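Local structure of 2-methyl-aconitate isomerase (Shewanella oneidensis, 5K87) at residues 222-227 / 279-284. The protein catalyses the cis-trans isomerization of 2-methyl-aconitate by base-catalysed proton abstraction, a step in propionate breakdown through the 2-methylcitrate cycle. The protein carries 1 engineered substitution. Residues are numbered along the deposited sequence; the frame is centred on the assembly and turned at random.
Sequences AGIPTI and QHTPKI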
loop_
_atom_site.group_PDB
_atom_site.type_symbol
_atom_site.label_atom_id
_atom_site.label_comp_id
_atom_site.label_asym_id
_atom_site.label_seq_id
_atom_site.Cartn_x
_atom_site.Cartn_y
_atom_site.Cartn_z
ATOM N N ALA A 222 13.802 25.849 -0.191
ATOM C CA ALA A 222 12.931 26.219 -1.298
ATOM C C ALA A 222 12.117 24.978 -1.649
ATOM O O ALA A 222 12.688 23.935 -1.945
ATOM C CB ALA A 222 13.759 26.674 -2.493
ATOM N N GLY A 223 10.793 25.077 -1.590
ATOM C CA GLY A 223 9.930 23.916 -1.729
ATOM C C GLY A 223 9.787 23.192 -0.399
ATOM O O GLY A 223 8.678 23.035 0.126
ATOM N N ILE A 224 10.921 22.764 0.148
ATOM C CA ILE A 224 11.016 22.157 1.472
ATOM C C ILE A 224 12.492 22.291 1.841
ATOM O O ILE A 224 13.339 22.329 0.951
ATOM C CB ILE A 224 10.550 20.672 1.425
ATOM C CG1 ILE A 224 10.275 20.089 2.822
ATOM C CG2 ILE A 224 11.515 19.810 0.620
ATOM C CD1 ILE A 224 9.275 18.918 2.803
ATOM N N PRO A 225 12.820 22.403 3.141
ATOM C CA PRO A 225 14.253 22.458 3.465
ATOM C C PRO A 225 14.923 21.151 3.058
ATOM O O PRO A 225 14.413 20.073 3.400
ATOM C CB PRO A 225 14.270 22.636 4.988
ATOM C CG PRO A 225 12.930 23.183 5.331
ATOM C CD PRO A 225 11.971 22.622 4.325
ATOM N N THR A 226 16.031 21.244 2.325
ATOM C CA THR A 226 16.669 20.080 1.731
ATOM C C THR A 226 18.184 20.167 1.846
ATOM O O THR A 226 18.778 21.233 1.622
ATOM C CB THR A 226 16.283 19.937 0.233
ATOM O OG1 THR A 226 14.856 19.910 0.109
ATOM C CG2 THR A 226 16.846 18.652 -0.344
ATOM N N ILE A 227 18.799 19.045 2.197
ATOM C CA ILE A 227 20.241 18.894 2.231
ATOM C C ILE A 227 20.626 18.055 1.029
ATOM O O ILE A 227 20.178 16.914 0.910
ATOM C CB ILE A 227 20.671 18.125 3.488
ATOM C CG1 ILE A 227 20.166 18.814 4.751
ATOM C CG2 ILE A 227 22.174 17.963 3.517
ATOM C CD1 ILE A 227 19.907 17.860 5.907
ATOM N N GLN A 279 11.013 14.247 11.654
ATOM C CA GLN A 279 11.421 13.341 10.581
ATOM C C GLN A 279 11.137 13.870 9.179
ATOM O O GLN A 279 11.783 13.476 8.216
ATOM C CB GLN A 279 10.738 11.982 10.750
ATOM C CG GLN A 279 11.285 11.148 11.904
ATOM C CD GLN A 279 12.666 10.587 11.622
ATOM O OE1 GLN A 279 12.859 9.818 10.677
ATOM N NE2 GLN A 279 13.638 10.975 12.439
ATOM N N HIS A 280 10.158 14.755 9.070
ATOM C CA HIS A 280 9.622 15.175 7.776
ATOM C C HIS A 280 10.470 16.254 7.125
ATOM O O HIS A 280 10.632 16.278 5.912
ATOM C CB HIS A 280 8.189 15.644 8.028
ATOM C CG HIS A 280 7.407 16.032 6.813
ATOM N ND1 HIS A 280 7.565 15.458 5.565
ATOM C CD2 HIS A 280 6.387 16.913 6.690
ATOM C CE1 HIS A 280 6.699 15.999 4.724
ATOM N NE2 HIS A 280 5.971 16.883 5.385
ATOM N N THR A 281 11.033 17.135 7.933
ATOM C CA THR A 281 11.905 18.178 7.419
ATOM C C THR A 281 13.132 18.274 8.320
ATOM O O THR A 281 13.031 18.033 9.525
ATOM C CB THR A 281 11.168 19.542 7.363
ATOM O OG1 THR A 281 10.621 19.846 8.653
ATOM C CG2 THR A 281 10.029 19.511 6.363
ATOM N N PRO A 282 14.306 18.575 7.751
ATOM C CA PRO A 282 14.578 18.719 6.319
ATOM C C PRO A 282 14.630 17.362 5.633
ATOM O O PRO A 282 14.732 16.323 6.298
ATOM C CB PRO A 282 15.977 19.338 6.304
ATOM C CG PRO A 282 16.635 18.759 7.535
ATOM C CD PRO A 282 15.527 18.748 8.559
ATOM N N LYS A 283 14.564 17.379 4.309
ATOM C CA LYS A 283 14.829 16.192 3.510
ATOM C C LYS A 283 16.326 16.082 3.239
ATOM O O LYS A 283 17.059 17.083 3.303
ATOM C CB LYS A 283 14.076 16.293 2.180
ATOM C CG LYS A 283 12.565 16.454 2.343
ATOM C CD LYS A 283 11.917 15.259 3.037
ATOM C CE LYS A 283 10.396 15.373 3.057
ATOM N NZ LYS A 283 9.780 14.269 3.866
ATOM N N ILE A 284 16.782 14.872 2.934
ATOM C CA ILE A 284 18.150 14.653 2.484
ATOM C C ILE A 284 18.144 13.947 1.130
ATOM O O ILE A 284 17.321 13.059 0.877
ATOM C CB ILE A 284 18.985 13.877 3.538
ATOM C CG1 ILE A 284 20.454 13.771 3.117
ATOM C CG2 ILE A 284 18.361 12.521 3.869
ATOM C CD1 ILE A 284 21.372 13.400 4.271
#
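Ile224 reaches across to Thr281 and Lys283 where two parallel strands begin, and the contact illustrates how a lysine's methylenes can pack against a neighbouring strand while its ammonium is held by polar partners at a substrate site. With CG1 of Ile224 opposite its backbone N (chi1 -165°), the branch extends over the gap: CG1 lies 3.6 Å from Thr281 CG2, and CD1 rests 3.7 Å from Lys283 CE. The lysine chain crosses this branch at a slant, bends at chi2 (-62°) and then runs extended, carrying its ammonium back over its own segment. There Lys283 NZ hydrogen-bonds His280 ND1 at 3.0 Å, somewhat off the imidazole plane, and also Ser314 OG, of another substrate-binding residue, and weakly His280 O. With an alanine in place of Lys283, His280 ND1 and Ser314 would probably lose their shared charged partner, and Ile224 CD1 its neighbouring methylenes. On the side of Ile227, Pro225 CB packs 3.9 Å from CB of Pro282, which follows a cis peptide bond, while Ile227 CD1 slants over Pro282 CG at 3.8 Å; helix 249-266 covers this side. Between the backbones, Lys283 N donates to Pro225 O at 2.8 Å and Ile227 N to Lys283 O at 2.8 Å, so the N-H and C=O of Lys283 are bound by the two residues flanking Thr226. This is parallel beta pairing at the edge of the substrate site, in a protein of the diaminopimelate epimerase clan, with Lys283 itself a substrate-binding residue.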